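Local coordinates for protein lysine cyclodeaminase (Streptomyces pristinaespiralis, PDB 5YU3) that catalyses the NAD-dependent cyclisation of L-lysine, with loss of ammonia, to L-pipecolic acid, at residues 25-30 and 309-314. Residues are numbered along the deposited sequence; the frame is centred on the assembly and turned at random.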
loop_
_atom_site.group_PDB
_atom_site.type_symbol
_atom_site.label_atom_id
_atom_site.label_comp_id
_atom_site.label_asym_id
_atom_site.label_seq_id
_atom_site.Cartn_x
_atom_site.Cartn_y
_atom_site.Cartn_z
ATOM N N ARG A 25 -21.104 8.236 -16.754
ATOM C CA ARG A 25 -21.936 7.131 -17.223
ATOM C C ARG A 25 -21.104 5.886 -17.507
ATOM O O ARG A 25 -21.536 4.766 -17.198
ATOM C CB ARG A 25 -22.718 7.536 -18.472
ATOM C CG ARG A 25 -23.947 8.403 -18.157
ATOM C CD ARG A 25 -24.929 8.465 -19.323
ATOM N NE ARG A 25 -26.104 9.275 -19.001
ATOM C CZ ARG A 25 -26.202 10.573 -19.271
ATOM N NH1 ARG A 25 -25.193 11.199 -19.879
ATOM N NH2 ARG A 25 -27.303 11.245 -18.944
ATOM N N ARG A 26 -19.912 6.056 -18.098
ATOM C CA ARG A 26 -19.045 4.903 -18.328
ATOM C C ARG A 26 -18.704 4.208 -17.020
ATOM O O ARG A 26 -18.716 2.974 -16.947
ATOM C CB ARG A 26 -17.752 5.314 -19.038
ATOM C CG ARG A 26 -17.939 5.740 -20.479
ATOM C CD ARG A 26 -16.586 5.974 -21.177
ATOM N NE ARG A 26 -16.764 6.677 -22.445
ATOM C CZ ARG A 26 -15.767 7.079 -23.224
ATOM N NH1 ARG A 26 -14.503 6.859 -22.865
ATOM N NH2 ARG A 26 -16.034 7.711 -24.364
ATOM N N ILE A 27 -18.398 4.983 -15.977
ATOM C CA ILE A 27 -18.012 4.379 -14.703
ATOM C C ILE A 27 -19.221 3.742 -14.021
ATOM O O ILE A 27 -19.111 2.659 -13.432
ATOM C CB ILE A 27 -17.310 5.419 -13.810
ATOM C CG1 ILE A 27 -15.968 5.807 -14.459
ATOM C CG2 ILE A 27 -17.053 4.861 -12.400
ATOM C CD1 ILE A 27 -15.301 7.028 -13.854
ATOM N N ILE A 28 -20.394 4.383 -14.105
ATOM C CA ILE A 28 -21.614 3.747 -13.609
ATOM C C ILE A 28 -21.830 2.398 -14.293
ATOM O O ILE A 28 -22.091 1.384 -13.635
ATOM C CB ILE A 28 -22.827 4.674 -13.800
ATOM C CG1 ILE A 28 -22.751 5.864 -12.838
ATOM C CG2 ILE A 28 -24.142 3.878 -13.633
ATOM C CD1 ILE A 28 -23.743 6.985 -13.171
ATOM N N ASP A 29 -21.718 2.360 -15.626
ATOM C CA ASP A 29 -21.972 1.115 -16.350
ATOM C C ASP A 29 -20.950 0.040 -15.987
ATOM O O ASP A 29 -21.307 -1.128 -15.784
ATOM C CB ASP A 29 -21.953 1.360 -17.862
ATOM C CG ASP A 29 -23.150 2.180 -18.345
ATOM O OD1 ASP A 29 -24.166 2.261 -17.625
ATOM O OD2 ASP A 29 -23.072 2.745 -19.454
ATOM N N ARG A 30 -19.676 0.415 -15.900
ATOM C CA ARG A 30 -18.646 -0.574 -15.592
ATOM C C ARG A 30 -18.784 -1.089 -14.166
ATOM O O ARG A 30 -18.601 -2.287 -13.907
ATOM C CB ARG A 30 -17.264 0.035 -15.813
ATOM C CG ARG A 30 -17.067 0.499 -17.229
ATOM C CD ARG A 30 -16.881 -0.683 -18.149
ATOM N NE ARG A 30 -15.489 -1.070 -18.131
ATOM C CZ ARG A 30 -14.579 -0.613 -18.984
ATOM N NH1 ARG A 30 -14.923 0.243 -19.943
ATOM N NH2 ARG A 30 -13.326 -1.015 -18.873
ATOM N N ALA A 309 -10.092 0.000 -9.208
ATOM C CA ALA A 309 -9.530 -0.710 -10.352
ATOM C C ALA A 309 -10.413 -0.555 -11.584
ATOM O O ALA A 309 -9.911 -0.404 -12.707
ATOM C CB ALA A 309 -9.343 -2.193 -10.015
ATOM N N LEU A 310 -11.734 -0.590 -11.396
ATOM C CA LEU A 310 -12.645 -0.466 -12.530
ATOM C C LEU A 310 -12.625 0.943 -13.101
ATOM O O LEU A 310 -12.592 1.122 -14.326
ATOM C CB LEU A 310 -14.068 -0.838 -12.114
ATOM C CG LEU A 310 -14.357 -2.317 -11.907
ATOM C CD1 LEU A 310 -15.801 -2.465 -11.471
ATOM C CD2 LEU A 310 -14.091 -3.101 -13.188
ATOM N N ALA A 311 -12.659 1.958 -12.234
ATOM C CA ALA A 311 -12.582 3.329 -12.732
ATOM C C ALA A 311 -11.232 3.602 -13.383
ATOM O O ALA A 311 -11.152 4.322 -14.388
ATOM C CB ALA A 311 -12.840 4.320 -11.605
ATOM N N MET A 312 -10.154 3.046 -12.823
ATOM C CA MET A 312 -8.848 3.207 -13.464
ATOM C C MET A 312 -8.855 2.606 -14.860
ATOM O O MET A 312 -8.326 3.207 -15.807
ATOM C CB MET A 312 -7.745 2.572 -12.610
ATOM C CG MET A 312 -6.346 2.687 -13.237
ATOM S SD MET A 312 -5.051 2.581 -11.978
ATOM C CE MET A 312 -3.559 2.937 -12.926
ATOM N N GLU A 313 -9.482 1.439 -15.021
ATOM C CA GLU A 313 -9.554 0.831 -16.348
ATOM C C GLU A 313 -10.243 1.763 -17.337
ATOM O O GLU A 313 -9.839 1.853 -18.500
ATOM C CB GLU A 313 -10.288 -0.505 -16.275
ATOM C CG GLU A 313 -10.206 -1.340 -17.542
ATOM C CD GLU A 313 -8.806 -1.879 -17.808
ATOM O OE1 GLU A 313 -7.995 -1.946 -16.857
ATOM O OE2 GLU A 313 -8.525 -2.244 -18.972
ATOM N N VAL A 314 -11.287 2.466 -16.892
ATOM C CA VAL A 314 -11.974 3.397 -17.783
ATOM C C VAL A 314 -11.035 4.522 -18.206
ATOM O O VAL A 314 -10.995 4.909 -19.383
ATOM C CB VAL A 314 -13.245 3.946 -17.111
ATOM C CG1 VAL A 314 -13.822 5.086 -17.949
ATOM C CG2 VAL A 314 -14.262 2.825 -16.935
HETATM O O HOH W 1 -12.999 5.055 -21.353
#
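Val314 wedges its two methyls between Arg26, Ile27 and Arg30 in a helix-helix packing of 20-39 against 305-321, in this member of the ornithine cyclodeaminase/mu-crystallin family. The short segments 25-30 and 309-314 run at 135° to each other, their axes 9.5 Å apart at the closest point. The apolar contacts divide between the valine branches. CG1, anti to the backbone N, meets Ile27 CG1 at 4.2 Å and also touches Arg26 CB, while CG2 packs 3.7 Å from Arg30 CG. Deeper in, Ile27 CD1 lies 4.3 Å from Ala311 CB, and both residues also rest on helix 115-133, through Leu120 and Ala124 for the isoleucine and Leu117 for the alanine. Apart from these, Leu310 CD1 lies against the carbonyl oxygen of Arg30.

On the more exposed side Arg30 packs its guanidinium on carbon, while its charge is paired elsewhere. Bends at chi2 and chi3 (-74° and -85°) fold the chain so that Val314 CG2 sits over the centre of one guanidinium face, 4.0 Å from Arg30 CZ. At the guanidinium edge, NH2 approaches Glu313 CG to 3.4 Å, but the carboxylate is turned to a salt bridge with Arg100, and NH2 instead pairs with Glu317, one turn further along helix 305-321. Shortening Arg30 to an alanine is likely to uncover Val314 CG2 and to leave Glu317 without this cationic partner. Arg26, whose NE is salt-bridged to Glu22, reaches the second helix through a water that accepts from its NH1 and donates to the backbone O of Val314, both at 2.8 Å.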